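Local coordinates for protein endoglucanase (Thermotoga maritima, PDB 1VHO) that probably acts as a metal-dependent aminopeptidase of the M42 family, expected to use two divalent metal ions per subunit, despite its name, at residues A[116-121]-A[140-145]; A[101-106]-A[151-156]; A[165-170]-A[310-315]; A[178-183]-A[325-330]. One frame throughout, in Å; residues are numbered along the deposited sequence.

Contact 1. Residues A[116-121]-A[140-145]; sequences MLAPHL and LSLCER. With SO4 (sulfate ion), chain E.
A118 and L142 mark the closest backbone approach, with their CA atoms 6.3 Å apart, where a loop without regular structure meets a short 3-10 turn, and side chains rather than paired strands join the two. L142 straddles the site with its forked end. Its CD2 lies 3.8 Å from A118 CB, while its CD1 meets M116 CE at 3.2 Å, tighter than carbon atoms normally sit. M116, a selenomethionine, stretches out with CG anti to the backbone N (chi1 -173°) and bends only at its last torsion (chi3 82°), which carries the methyl across L142 at about a right angle. A118 suits its place because its small side chain lets the backbones come close while its methyl still touches L142. The same methyl lies 3.4 Å from S141 OG, whose polar partner is D139 OD1. D139 OD2 accepts from A118 N, so one carboxylate holds both loops. Farther along, the R145 guanidinium presents an edge to a sulfate, probably from the crystallisation liquor, that also accepts from G146 N. At this surface, then, greasy contacts supply the touch across the loops, while the D139 carboxylate, bonded to both, supplies the polar tie between them.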
loop_
_atom_site.group_PDB
_atom_site.type_symbol
_atom_site.label_atom_id
_atom_site.label_comp_id
_atom_site.label_asym_id
_atom_site.label_seq_id
_atom_site.Cartn_x
_atom_site.Cartn_y
_atom_site.Cartn_z
HETATM N N MSE A 116 -23.932 -3.559 -13.505
HETATM C CA MSE A 116 -24.637 -4.654 -14.067
HETATM C C MSE A 116 -26.135 -4.587 -13.755
HETATM O O MSE A 116 -26.498 -4.533 -12.603
HETATM C CB MSE A 116 -24.114 -6.021 -13.518
HETATM C CG MSE A 116 -24.804 -7.191 -14.287
HETATM SE SE MSE A 116 -23.936 -8.833 -13.602
HETATM C CE MSE A 116 -24.882 -9.082 -12.041
ATOM N N LEU A 117 -26.985 -4.733 -14.764
ATOM C CA LEU A 117 -28.422 -4.745 -14.509
ATOM C C LEU A 117 -28.908 -6.197 -14.413
ATOM O O LEU A 117 -28.403 -7.056 -15.143
ATOM C CB LEU A 117 -29.194 -4.155 -15.740
ATOM C CG LEU A 117 -28.882 -2.664 -16.007
ATOM C CD1 LEU A 117 -29.515 -2.192 -17.313
ATOM C CD2 LEU A 117 -29.327 -1.841 -14.820
ATOM N N ALA A 118 -29.901 -6.427 -13.576
ATOM C CA ALA A 118 -30.530 -7.753 -13.509
ATOM C C ALA A 118 -31.262 -7.959 -14.854
ATOM O O ALA A 118 -31.651 -6.962 -15.490
ATOM C CB ALA A 118 -31.628 -7.732 -12.437
ATOM N N PRO A 119 -31.351 -9.170 -15.352
ATOM C CA PRO A 119 -32.036 -9.423 -16.616
ATOM C C PRO A 119 -33.384 -8.708 -16.666
ATOM O O PRO A 119 -34.204 -8.876 -15.780
ATOM C CB PRO A 119 -32.201 -10.923 -16.639
ATOM C CG PRO A 119 -31.016 -11.436 -15.804
ATOM C CD PRO A 119 -30.908 -10.431 -14.684
ATOM N N HIS A 120 -33.583 -7.879 -17.691
ATOM C CA HIS A 120 -34.849 -7.167 -17.845
ATOM C C HIS A 120 -34.956 -6.651 -19.293
ATOM O O HIS A 120 -33.951 -6.162 -19.841
ATOM C CB HIS A 120 -34.827 -5.925 -16.881
ATOM C CG HIS A 120 -36.169 -5.244 -16.937
ATOM N ND1 HIS A 120 -37.295 -5.696 -16.289
ATOM C CD2 HIS A 120 -36.569 -4.170 -17.707
ATOM C CE1 HIS A 120 -38.328 -4.915 -16.597
ATOM N NE2 HIS A 120 -37.911 -3.993 -17.426
ATOM N N LEU A 121 -36.086 -6.860 -19.944
ATOM C CA LEU A 121 -36.297 -6.357 -21.306
ATOM C C LEU A 121 -36.726 -4.875 -21.153
ATOM O O LEU A 121 -37.825 -4.585 -20.664
ATOM C CB LEU A 121 -37.340 -7.111 -22.091
ATOM C CG LEU A 121 -37.652 -6.587 -23.512
ATOM C CD1 LEU A 121 -36.439 -6.603 -24.422
ATOM C CD2 LEU A 121 -38.777 -7.450 -24.134
ATOM N N LEU A 140 -29.811 -3.518 -6.863
ATOM C CA LEU A 140 -30.252 -4.110 -5.603
ATOM C C LEU A 140 -31.128 -5.324 -5.711
ATOM O O LEU A 140 -31.158 -6.164 -4.791
ATOM C CB LEU A 140 -30.970 -3.060 -4.755
ATOM C CG LEU A 140 -30.175 -2.252 -3.735
ATOM C CD1 LEU A 140 -28.687 -2.193 -4.033
ATOM C CD2 LEU A 140 -30.764 -0.850 -3.632
ATOM N N SER A 141 -31.799 -5.537 -6.857
ATOM C CA SER A 141 -32.642 -6.710 -7.008
ATOM C C SER A 141 -31.777 -7.960 -7.089
ATOM O O SER A 141 -32.321 -9.069 -7.028
ATOM C CB SER A 141 -33.549 -6.568 -8.242
ATOM O OG SER A 141 -32.761 -6.647 -9.393
ATOM N N LEU A 142 -30.472 -7.827 -7.304
ATOM C CA LEU A 142 -29.531 -8.913 -7.360
ATOM C C LEU A 142 -28.948 -9.260 -5.987
ATOM O O LEU A 142 -28.236 -10.265 -5.894
ATOM C CB LEU A 142 -28.361 -8.615 -8.311
ATOM C CG LEU A 142 -28.757 -8.510 -9.796
ATOM C CD1 LEU A 142 -27.628 -8.029 -10.665
ATOM C CD2 LEU A 142 -29.309 -9.827 -10.326
ATOM N N CYS A 143 -29.189 -8.487 -4.944
ATOM C CA CYS A 143 -28.609 -8.834 -3.653
ATOM C C CYS A 143 -29.491 -9.789 -2.851
ATOM O O CYS A 143 -30.698 -9.809 -2.980
ATOM C CB CYS A 143 -28.311 -7.644 -2.745
ATOM S SG CYS A 143 -27.771 -6.151 -3.497
ATOM N N GLU A 144 -28.802 -10.432 -1.900
ATOM C CA GLU A 144 -29.494 -11.395 -1.041
ATOM C C GLU A 144 -30.489 -10.680 -0.149
ATOM O O GLU A 144 -31.659 -11.067 -0.067
ATOM C CB GLU A 144 -28.463 -12.182 -0.232
ATOM C CG GLU A 144 -27.518 -12.976 -1.148
ATOM C CD GLU A 144 -28.301 -13.957 -2.007
ATOM O OE1 GLU A 144 -28.138 -13.911 -3.248
ATOM O OE2 GLU A 144 -29.091 -14.738 -1.440
ATOM N N ARG A 145 -29.999 -9.692 0.575
ATOM C CA ARG A 145 -30.776 -8.886 1.483
ATOM C C ARG A 145 -30.427 -7.414 1.247
ATOM O O ARG A 145 -29.687 -7.093 0.312
ATOM C CB ARG A 145 -30.549 -9.220 2.949
ATOM C CG ARG A 145 -30.214 -10.615 3.348
ATOM C CD ARG A 145 -30.996 -11.209 4.461
ATOM N NE ARG A 145 -31.348 -10.389 5.606
ATOM C CZ ARG A 145 -31.391 -10.907 6.843
ATOM N NH1 ARG A 145 -31.092 -12.193 7.016
ATOM N NH2 ARG A 145 -31.716 -10.161 7.883
HETATM S S SO4 E . -32.490 -6.709 5.601
HETATM O O1 SO4 E . -31.402 -7.638 5.166
HETATM O O2 SO4 E . -31.935 -5.319 5.711
HETATM O O3 SO4 E . -33.589 -6.748 4.589
HETATM O O4 SO4 E . -33.006 -7.160 6.932
#

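Contact 2. Residues A[101-106]-A[151-156]; sequences VRIYTK and DIAVID
R102 and D156 meet at about a right angle, and their guanidinium and carboxylate planes are turned 61° apart. NH1 of R102 reaches OD1 of D156 on its anti side at 3.0 Å, tilted out of both planes, so this salt bridge is a single-point grip and not a flat two-pronged one. R102 sets out with CG between its backbone N and carbonyl carbon (chi1 52°) and then runs extended. Its CG thereby rests 3.7 Å from V154 CG2, and the carbonyl oxygen I155 O lies over the centre of one guanidinium face. A long, flat-ended arginine suits this spot, since NH2 also pairs with D18, the aspartate that Y104 OH binds through its other oxygen. The Y104 ring turns its edge to I152 O, 3.7 Å from CD1. On the reverse side of the sheet I103 CG1 packs 3.7 Å from the small A153 CB, and I103 CG2 crosses D151 CB. D151 keeps its polar end for R148 N. Between the two faces, the backbones are joined by hydrogen bonds: R102 N to V154 O (2.9 Å), V154 N to R102 O, and Y104 N to I152 O (2.8 Å). One water bridges V101 O and D156 OD2 at the end of the ladder. Hydrogen-bonded and non-hydrogen-bonded pairs thus alternate, as is regular for antiparallel strands, here neighbours inside the six-stranded sheet of the beta-rich domain that M42 peptidases carry beside their catalytic domain.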
loop_
_atom_site.group_PDB
_atom_site.type_symbol
_atom_site.label_atom_id
_atom_site.label_comp_id
_atom_site.label_asym_id
_atom_site.label_seq_id
_atom_site.Cartn_x
_atom_site.Cartn_y
_atom_site.Cartn_z
ATOM N N VAL A 101 -17.445 -6.016 -6.814
ATOM C CA VAL A 101 -17.331 -5.389 -5.542
ATOM C C VAL A 101 -17.982 -6.238 -4.447
ATOM O O VAL A 101 -18.806 -7.099 -4.749
ATOM C CB VAL A 101 -17.951 -3.973 -5.403
ATOM C CG1 VAL A 101 -17.146 -2.965 -6.205
ATOM C CG2 VAL A 101 -19.441 -3.997 -5.845
ATOM N N ARG A 102 -17.461 -6.081 -3.240
ATOM C CA ARG A 102 -18.050 -6.770 -2.087
ATOM C C ARG A 102 -18.426 -5.662 -1.096
ATOM O O ARG A 102 -17.626 -4.774 -0.840
ATOM C CB ARG A 102 -17.220 -7.861 -1.451
ATOM C CG ARG A 102 -15.782 -7.450 -1.078
ATOM C CD ARG A 102 -14.986 -8.754 -0.830
ATOM N NE ARG A 102 -13.646 -8.523 -0.282
ATOM C CZ ARG A 102 -12.580 -9.286 -0.665
ATOM N NH1 ARG A 102 -12.718 -10.260 -1.587
ATOM N NH2 ARG A 102 -11.418 -9.113 -0.072
ATOM N N ILE A 103 -19.665 -5.739 -0.588
ATOM C CA ILE A 103 -20.152 -4.655 0.267
ATOM C C ILE A 103 -20.476 -5.112 1.674
ATOM O O ILE A 103 -21.170 -6.131 1.845
ATOM C CB ILE A 103 -21.459 -4.077 -0.379
ATOM C CG1 ILE A 103 -21.264 -3.783 -1.853
ATOM C CG2 ILE A 103 -21.847 -2.794 0.403
ATOM C CD1 ILE A 103 -22.469 -3.147 -2.575
ATOM N N TYR A 104 -19.928 -4.403 2.656
ATOM C CA TYR A 104 -20.183 -4.748 4.036
ATOM C C TYR A 104 -21.554 -4.240 4.448
ATOM O O TYR A 104 -21.802 -3.029 4.376
ATOM C CB TYR A 104 -19.115 -4.120 4.974
ATOM C CG TYR A 104 -17.800 -4.889 4.787
ATOM C CD1 TYR A 104 -16.859 -4.498 3.858
ATOM C CD2 TYR A 104 -17.580 -6.014 5.579
ATOM C CE1 TYR A 104 -15.690 -5.230 3.679
ATOM C CE2 TYR A 104 -16.386 -6.726 5.453
ATOM C CZ TYR A 104 -15.477 -6.333 4.473
ATOM O OH TYR A 104 -14.338 -7.099 4.318
ATOM N N THR A 105 -22.429 -5.136 4.864
ATOM C CA THR A 105 -23.771 -4.726 5.318
ATOM C C THR A 105 -23.978 -5.250 6.735
ATOM O O THR A 105 -23.219 -6.044 7.309
ATOM C CB THR A 105 -24.879 -5.304 4.409
ATOM O OG1 THR A 105 -25.063 -6.733 4.666
ATOM C CG2 THR A 105 -24.522 -5.109 2.944
ATOM N N LYS A 106 -25.137 -4.857 7.303
ATOM C CA LYS A 106 -25.478 -5.358 8.641
ATOM C C LYS A 106 -25.645 -6.858 8.645
ATOM O O LYS A 106 -25.567 -7.453 9.732
ATOM C CB LYS A 106 -26.770 -4.671 9.134
ATOM C CG LYS A 106 -28.024 -5.146 8.417
ATOM C CD LYS A 106 -29.136 -4.106 8.529
ATOM C CE LYS A 106 -30.529 -4.641 8.701
ATOM N NZ LYS A 106 -30.772 -5.962 8.049
ATOM N N ASP A 151 -23.168 1.906 3.759
ATOM C CA ASP A 151 -22.452 0.615 3.649
ATOM C C ASP A 151 -21.194 0.860 2.802
ATOM O O ASP A 151 -21.235 1.655 1.875
ATOM C CB ASP A 151 -23.354 -0.466 3.053
ATOM C CG ASP A 151 -24.339 -1.003 4.123
ATOM O OD1 ASP A 151 -24.132 -0.815 5.328
ATOM O OD2 ASP A 151 -25.331 -1.592 3.724
ATOM N N ILE A 152 -20.123 0.128 3.124
ATOM C CA ILE A 152 -18.845 0.353 2.421
ATOM C C ILE A 152 -18.525 -0.837 1.505
ATOM O O ILE A 152 -18.659 -1.971 1.908
ATOM C CB ILE A 152 -17.733 0.496 3.457
ATOM C CG1 ILE A 152 -17.926 1.788 4.328
ATOM C CG2 ILE A 152 -16.334 0.519 2.813
ATOM C CD1 ILE A 152 -17.862 3.055 3.509
ATOM N N ALA A 153 -18.049 -0.531 0.309
ATOM C CA ALA A 153 -17.689 -1.576 -0.652
ATOM C C ALA A 153 -16.209 -1.483 -0.999
ATOM O O ALA A 153 -15.636 -0.406 -0.919
ATOM C CB ALA A 153 -18.466 -1.316 -1.967
ATOM N N VAL A 154 -15.585 -2.634 -1.289
ATOM C CA VAL A 154 -14.207 -2.618 -1.756
ATOM C C VAL A 154 -14.202 -3.520 -3.011
ATOM O O VAL A 154 -15.193 -4.202 -3.279
ATOM C CB VAL A 154 -13.211 -3.164 -0.723
ATOM C CG1 VAL A 154 -13.152 -2.223 0.515
ATOM C CG2 VAL A 154 -13.663 -4.556 -0.286
ATOM N N ILE A 155 -13.093 -3.560 -3.718
ATOM C CA ILE A 155 -12.977 -4.443 -4.887
ATOM C C ILE A 155 -12.981 -5.889 -4.420
ATOM O O ILE A 155 -12.365 -6.283 -3.425
ATOM C CB ILE A 155 -11.618 -4.132 -5.581
ATOM C CG1 ILE A 155 -11.716 -2.777 -6.266
ATOM C CG2 ILE A 155 -11.257 -5.225 -6.589
ATOM C CD1 ILE A 155 -12.731 -2.720 -7.350
ATOM N N ASP A 156 -13.757 -6.737 -5.119
ATOM C CA ASP A 156 -13.849 -8.143 -4.735
ATOM C C ASP A 156 -12.869 -8.940 -5.624
ATOM O O ASP A 156 -13.215 -9.239 -6.744
ATOM C CB ASP A 156 -15.268 -8.651 -4.918
ATOM C CG ASP A 156 -15.521 -10.074 -4.494
ATOM O OD1 ASP A 156 -14.684 -10.723 -3.814
ATOM O OD2 ASP A 156 -16.582 -10.635 -4.854
HETATM O O HOH W 1 -18.417 -9.491 -6.540
#

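Contact 3. Residues A[165-170]-A[310-315]; sequences KVVGKA and TPVEMV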
loop_
_atom_site.group_PDB
_atom_site.type_symbol
_atom_site.label_atom_id
_atom_site.label_comp_id
_atom_site.label_asym_id
_atom_site.label_seq_id
_atom_site.Cartn_x
_atom_site.Cartn_y
_atom_site.Cartn_z
ATOM N N LYS A 165 4.764 -14.403 -10.271
ATOM C CA LYS A 165 4.242 -13.070 -9.916
ATOM C C LYS A 165 3.024 -13.231 -8.992
ATOM O O LYS A 165 2.468 -14.330 -8.919
ATOM C CB LYS A 165 3.764 -12.335 -11.156
ATOM C CG LYS A 165 4.779 -12.214 -12.299
ATOM C CD LYS A 165 5.995 -11.417 -11.832
ATOM C CE LYS A 165 6.862 -11.049 -13.050
ATOM N NZ LYS A 165 7.841 -12.173 -13.315
ATOM N N VAL A 166 2.660 -12.176 -8.301
ATOM C CA VAL A 166 1.483 -12.148 -7.435
ATOM C C VAL A 166 0.539 -11.104 -8.089
ATOM O O VAL A 166 1.035 -10.065 -8.461
ATOM C CB VAL A 166 1.763 -11.734 -5.984
ATOM C CG1 VAL A 166 0.454 -11.483 -5.207
ATOM C CG2 VAL A 166 2.459 -12.947 -5.305
ATOM N N VAL A 167 -0.720 -11.462 -8.245
ATOM C CA VAL A 167 -1.707 -10.553 -8.865
ATOM C C VAL A 167 -2.856 -10.381 -7.858
ATOM O O VAL A 167 -3.333 -11.360 -7.276
ATOM C CB VAL A 167 -2.266 -11.173 -10.161
ATOM C CG1 VAL A 167 -3.350 -10.278 -10.753
ATOM C CG2 VAL A 167 -1.155 -11.340 -11.223
ATOM N N GLY A 168 -3.258 -9.125 -7.620
ATOM C CA GLY A 168 -4.350 -8.931 -6.650
ATOM C C GLY A 168 -4.583 -7.438 -6.432
ATOM O O GLY A 168 -3.931 -6.585 -7.039
ATOM N N LYS A 169 -5.694 -7.156 -5.745
ATOM C CA LYS A 169 -6.056 -5.764 -5.522
ATOM C C LYS A 169 -5.101 -5.117 -4.511
ATOM O O LYS A 169 -4.533 -5.822 -3.656
ATOM C CB LYS A 169 -7.493 -5.604 -4.967
ATOM C CG LYS A 169 -7.687 -6.372 -3.599
ATOM C CD LYS A 169 -9.102 -6.030 -3.098
ATOM C CE LYS A 169 -9.453 -6.739 -1.777
ATOM N NZ LYS A 169 -8.803 -6.147 -0.585
ATOM N N ALA A 170 -5.115 -3.793 -4.518
ATOM C CA ALA A 170 -4.376 -3.013 -3.507
ATOM C C ALA A 170 -2.909 -3.285 -3.314
ATOM O O ALA A 170 -2.326 -2.748 -2.329
ATOM C CB ALA A 170 -5.065 -3.200 -2.128
ATOM N N THR A 310 -5.957 -1.248 -10.879
ATOM C CA THR A 310 -6.944 -2.172 -11.457
ATOM C C THR A 310 -7.096 -3.271 -10.366
ATOM O O THR A 310 -6.284 -3.247 -9.457
ATOM C CB THR A 310 -6.537 -2.890 -12.740
ATOM O OG1 THR A 310 -5.434 -3.807 -12.460
ATOM C CG2 THR A 310 -6.118 -1.917 -13.841
ATOM N N PRO A 311 -8.040 -4.167 -10.468
ATOM C CA PRO A 311 -8.162 -5.238 -9.459
ATOM C C PRO A 311 -7.041 -6.257 -9.598
ATOM O O PRO A 311 -6.872 -7.139 -8.731
ATOM C CB PRO A 311 -9.497 -5.916 -9.805
ATOM C CG PRO A 311 -10.286 -4.811 -10.501
ATOM C CD PRO A 311 -9.182 -4.182 -11.394
ATOM N N VAL A 312 -6.332 -6.278 -10.709
ATOM C CA VAL A 312 -5.268 -7.241 -10.976
ATOM C C VAL A 312 -3.876 -6.634 -11.104
ATOM O O VAL A 312 -3.098 -6.942 -12.027
ATOM C CB VAL A 312 -5.593 -8.132 -12.189
ATOM C CG1 VAL A 312 -6.746 -9.071 -11.849
ATOM C CG2 VAL A 312 -5.930 -7.274 -13.404
ATOM N N GLU A 313 -3.524 -5.772 -10.114
ATOM C CA GLU A 313 -2.154 -5.242 -10.112
ATOM C C GLU A 313 -1.216 -6.448 -10.039
ATOM O O GLU A 313 -1.573 -7.404 -9.376
ATOM C CB GLU A 313 -1.904 -4.350 -8.881
ATOM C CG GLU A 313 -2.799 -3.072 -9.055
ATOM C CD GLU A 313 -2.678 -2.144 -7.860
ATOM O OE1 GLU A 313 -2.420 -2.618 -6.751
ATOM O OE2 GLU A 313 -2.891 -0.913 -8.044
HETATM N N MSE A 314 -0.006 -6.314 -10.549
HETATM C CA MSE A 314 0.918 -7.450 -10.526
HETATM C C MSE A 314 2.290 -7.030 -10.033
HETATM O O MSE A 314 2.788 -5.969 -10.438
HETATM C CB MSE A 314 1.066 -7.952 -11.999
HETATM C CG MSE A 314 2.090 -9.112 -12.068
HETATM SE SE MSE A 314 2.355 -9.604 -13.922
HETATM C CE MSE A 314 0.709 -10.511 -14.266
ATOM N N VAL A 315 2.840 -7.762 -9.078
ATOM C CA VAL A 315 4.182 -7.445 -8.570
ATOM C C VAL A 315 5.005 -8.758 -8.593
ATOM O O VAL A 315 4.438 -9.872 -8.620
ATOM C CB VAL A 315 4.201 -6.924 -7.132
ATOM C CG1 VAL A 315 3.467 -5.566 -7.048
ATOM C CG2 VAL A 315 3.560 -7.932 -6.176
HETATM O O HOH W 2 -6.129 -2.460 -6.826
#
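V167 and V312 are squeezed together: V167 CG1 stands 3.4 Å from V312 CB, closer than carbons usually rest, with the two side chains side by side and pointing the same way. The branched V167 serves two neighbours, because CG1 is anti to the backbone N (chi1 176°) and lies against V312, while CG2 meets the terminal CE of selenomethionine M314 at 3.7 Å. Cut back to an alanine, V167 would lose both branches, which would probably open a gap beside V312 and leave the M314 methyl free to turn. Two residues before V167, K165 crosses M314 obliquely, its CB 3.7 Å from M314 CG. The antiparallel ladder is short: V166 N and V315 O are 2.9 Å apart, V315 N bonds back to V166 O, and G168 N reaches E313 O at 3.0 Å. Glycine suits that last position, where the backbone is almost fully extended (phi 175°). E313 runs extended beyond CG along the face opposite V167, giving OE1 to D172 N and OE2 to H309 N. Water adds a further link, accepting from A170 N and donating to T310 O. D172 and H309 are predicted metal ligands, so the position of E313 is consistent with a second-shell carboxylate that would help place the backbone at both, while V167, V312 and M314 pack apart from it.

Contact 4. Residues A[178-183]-A[325-330]; sequences GVLVKV and RLLSLV. With SO4 (sulfate ion), chain D.
L327 overlaps V183, its CB and CD1 each 3.7 Å from V183 CG2, the two side chains crossing at about a right angle. This is helix-to-helix packing within an alpha/beta fold: segments of helices 171-187 and 317-333 pass 9.0 Å apart at a crossing angle of -49° and cover the same face of the central mixed sheet. L327 CD1 also reaches L180 CD2 at 3.9 Å and V179 CG1 at 4.0 Å, so one leucine, long enough to span the gap, sits among three residues of the neighbouring helix. Underneath, it touches F64, I224 and M226 of the sheet. S328, where a small residue allows V183 to come near, turns its buried hydroxyl back to its own helix: OG donates to R325 O at 2.8 Å, on the same face of that carbonyl's plane as L329 N. R325 lies on the far side of the helix, bent at chi3, with NE on E322 and NH2 on H269 O. Replacing R325 by a leucine would probably leave the E322 carboxylate without its charged mate and H269 O without this donor. R325 NH1 meets O3 of a sulfate, probably from the crystallisation liquor, at 2.8 Å with an angle of 149° at the hydrogen.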
loop_
_atom_site.group_PDB
_atom_site.type_symbol
_atom_site.label_atom_id
_atom_site.label_comp_id
_atom_site.label_asym_id
_atom_site.label_seq_id
_atom_site.Cartn_x
_atom_site.Cartn_y
_atom_site.Cartn_z
ATOM N N GLY A 178 4.297 -5.359 2.711
ATOM C CA GLY A 178 4.997 -6.655 2.645
ATOM C C GLY A 178 6.533 -6.410 2.770
ATOM O O GLY A 178 7.223 -7.110 3.499
ATOM N N VAL A 179 7.049 -5.413 2.051
ATOM C CA VAL A 179 8.500 -5.118 2.143
ATOM C C VAL A 179 8.874 -4.807 3.596
ATOM O O VAL A 179 9.819 -5.352 4.174
ATOM C CB VAL A 179 8.860 -3.838 1.335
ATOM C CG1 VAL A 179 10.339 -3.423 1.669
ATOM C CG2 VAL A 179 8.692 -4.018 -0.148
ATOM N N LEU A 180 8.063 -3.952 4.253
ATOM C CA LEU A 180 8.415 -3.562 5.629
ATOM C C LEU A 180 8.287 -4.708 6.611
ATOM O O LEU A 180 9.085 -4.780 7.581
ATOM C CB LEU A 180 7.643 -2.301 6.028
ATOM C CG LEU A 180 7.928 -1.079 5.106
ATOM C CD1 LEU A 180 7.331 0.169 5.747
ATOM C CD2 LEU A 180 9.455 -0.895 4.950
ATOM N N VAL A 181 7.313 -5.595 6.370
ATOM C CA VAL A 181 7.203 -6.783 7.274
ATOM C C VAL A 181 8.465 -7.637 7.101
ATOM O O VAL A 181 9.069 -8.078 8.121
ATOM C CB VAL A 181 5.949 -7.605 6.911
ATOM C CG1 VAL A 181 5.994 -8.985 7.604
ATOM C CG2 VAL A 181 4.698 -6.845 7.381
ATOM N N LYS A 182 8.884 -7.833 5.855
ATOM C CA LYS A 182 10.095 -8.650 5.576
ATOM C C LYS A 182 11.348 -7.974 6.130
ATOM O O LYS A 182 12.281 -8.666 6.589
ATOM C CB LYS A 182 10.220 -8.961 4.092
ATOM C CG LYS A 182 9.133 -9.904 3.539
ATOM C CD LYS A 182 9.159 -11.296 4.169
ATOM C CE LYS A 182 10.296 -12.144 3.653
ATOM N NZ LYS A 182 10.261 -13.520 4.195
ATOM N N VAL A 183 11.437 -6.647 6.077
ATOM C CA VAL A 183 12.630 -5.995 6.668
ATOM C C VAL A 183 12.772 -6.398 8.150
ATOM O O VAL A 183 13.860 -6.701 8.642
ATOM C CB VAL A 183 12.483 -4.465 6.626
ATOM C CG1 VAL A 183 13.585 -3.750 7.421
ATOM C CG2 VAL A 183 12.521 -3.970 5.183
ATOM N N ARG A 325 15.691 -6.885 1.822
ATOM C CA ARG A 325 17.087 -7.270 2.110
ATOM C C ARG A 325 17.954 -6.029 2.115
ATOM O O ARG A 325 18.764 -5.788 3.020
ATOM C CB ARG A 325 17.588 -8.310 1.061
ATOM C CG ARG A 325 19.003 -8.840 1.382
ATOM C CD ARG A 325 19.319 -10.087 0.569
ATOM N NE ARG A 325 19.651 -9.827 -0.840
ATOM C CZ ARG A 325 20.877 -9.523 -1.265
ATOM N NH1 ARG A 325 21.924 -9.427 -0.423
ATOM N NH2 ARG A 325 21.078 -9.304 -2.554
ATOM N N LEU A 326 17.811 -5.174 1.086
ATOM C CA LEU A 326 18.574 -3.928 1.045
ATOM C C LEU A 326 18.281 -3.048 2.228
ATOM O O LEU A 326 19.214 -2.467 2.824
ATOM C CB LEU A 326 18.135 -3.127 -0.235
ATOM C CG LEU A 326 18.792 -1.751 -0.364
ATOM C CD1 LEU A 326 20.324 -1.884 -0.323
ATOM C CD2 LEU A 326 18.367 -1.087 -1.694
ATOM N N LEU A 327 17.004 -2.863 2.621
ATOM C CA LEU A 327 16.677 -1.978 3.733
ATOM C C LEU A 327 17.268 -2.524 5.061
ATOM O O LEU A 327 17.732 -1.730 5.893
ATOM C CB LEU A 327 15.168 -1.753 3.974
ATOM C CG LEU A 327 14.392 -1.066 2.832
ATOM C CD1 LEU A 327 12.929 -0.823 3.247
ATOM C CD2 LEU A 327 15.039 0.252 2.470
ATOM N N SER A 328 17.238 -3.831 5.227
ATOM C CA SER A 328 17.847 -4.435 6.433
ATOM C C SER A 328 19.363 -4.121 6.387
ATOM O O SER A 328 19.937 -3.785 7.437
ATOM C CB SER A 328 17.570 -5.908 6.559
ATOM O OG SER A 328 18.222 -6.751 5.595
ATOM N N LEU A 329 20.020 -4.205 5.257
ATOM C CA LEU A 329 21.451 -3.894 5.117
ATOM C C LEU A 329 21.737 -2.432 5.358
ATOM O O LEU A 329 22.791 -2.071 5.913
ATOM C CB LEU A 329 21.993 -4.397 3.776
ATOM C CG LEU A 329 22.003 -5.920 3.667
ATOM C CD1 LEU A 329 22.136 -6.401 2.219
ATOM C CD2 LEU A 329 23.141 -6.497 4.515
ATOM N N VAL A 330 20.798 -1.540 5.018
ATOM C CA VAL A 330 20.974 -0.109 5.282
ATOM C C VAL A 330 21.024 0.081 6.786
ATOM O O VAL A 330 21.879 0.785 7.339
ATOM C CB VAL A 330 19.858 0.748 4.646
ATOM C CG1 VAL A 330 19.848 2.174 5.148
ATOM C CG2 VAL A 330 20.028 0.750 3.113
HETATM S S SO4 D . 23.879 -10.633 2.108
HETATM O O1 SO4 D . 23.958 -11.982 1.421
HETATM O O2 SO4 D . 24.730 -9.707 1.296
HETATM O O3 SO4 D . 22.454 -10.204 2.169
HETATM O O4 SO4 D . 24.446 -10.776 3.488
#

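In the fold
Following the chain from the N terminus, 101-106 opens the first loop, and contact 2 closes it when 151-156 returns as the neighbouring strand. Contact 1 lies nested inside, joining the loops after strands 108-113 and 137-139 at the far end of the beta-rich domain. Contacts 3 and 4 follow in series and cross each other: strand 165-168 leads into helix 171-187, and about 140 residues later strand 313-315 leads into helix 317-333, so each strand-helix unit pairs with the other. Contacts 2 and 3 touch where K169 packs on R102 and I155, linking the two domains. Contacts 1 and 4 lie on opposite sides of the chain's centre, their own centres about 47 Å apart.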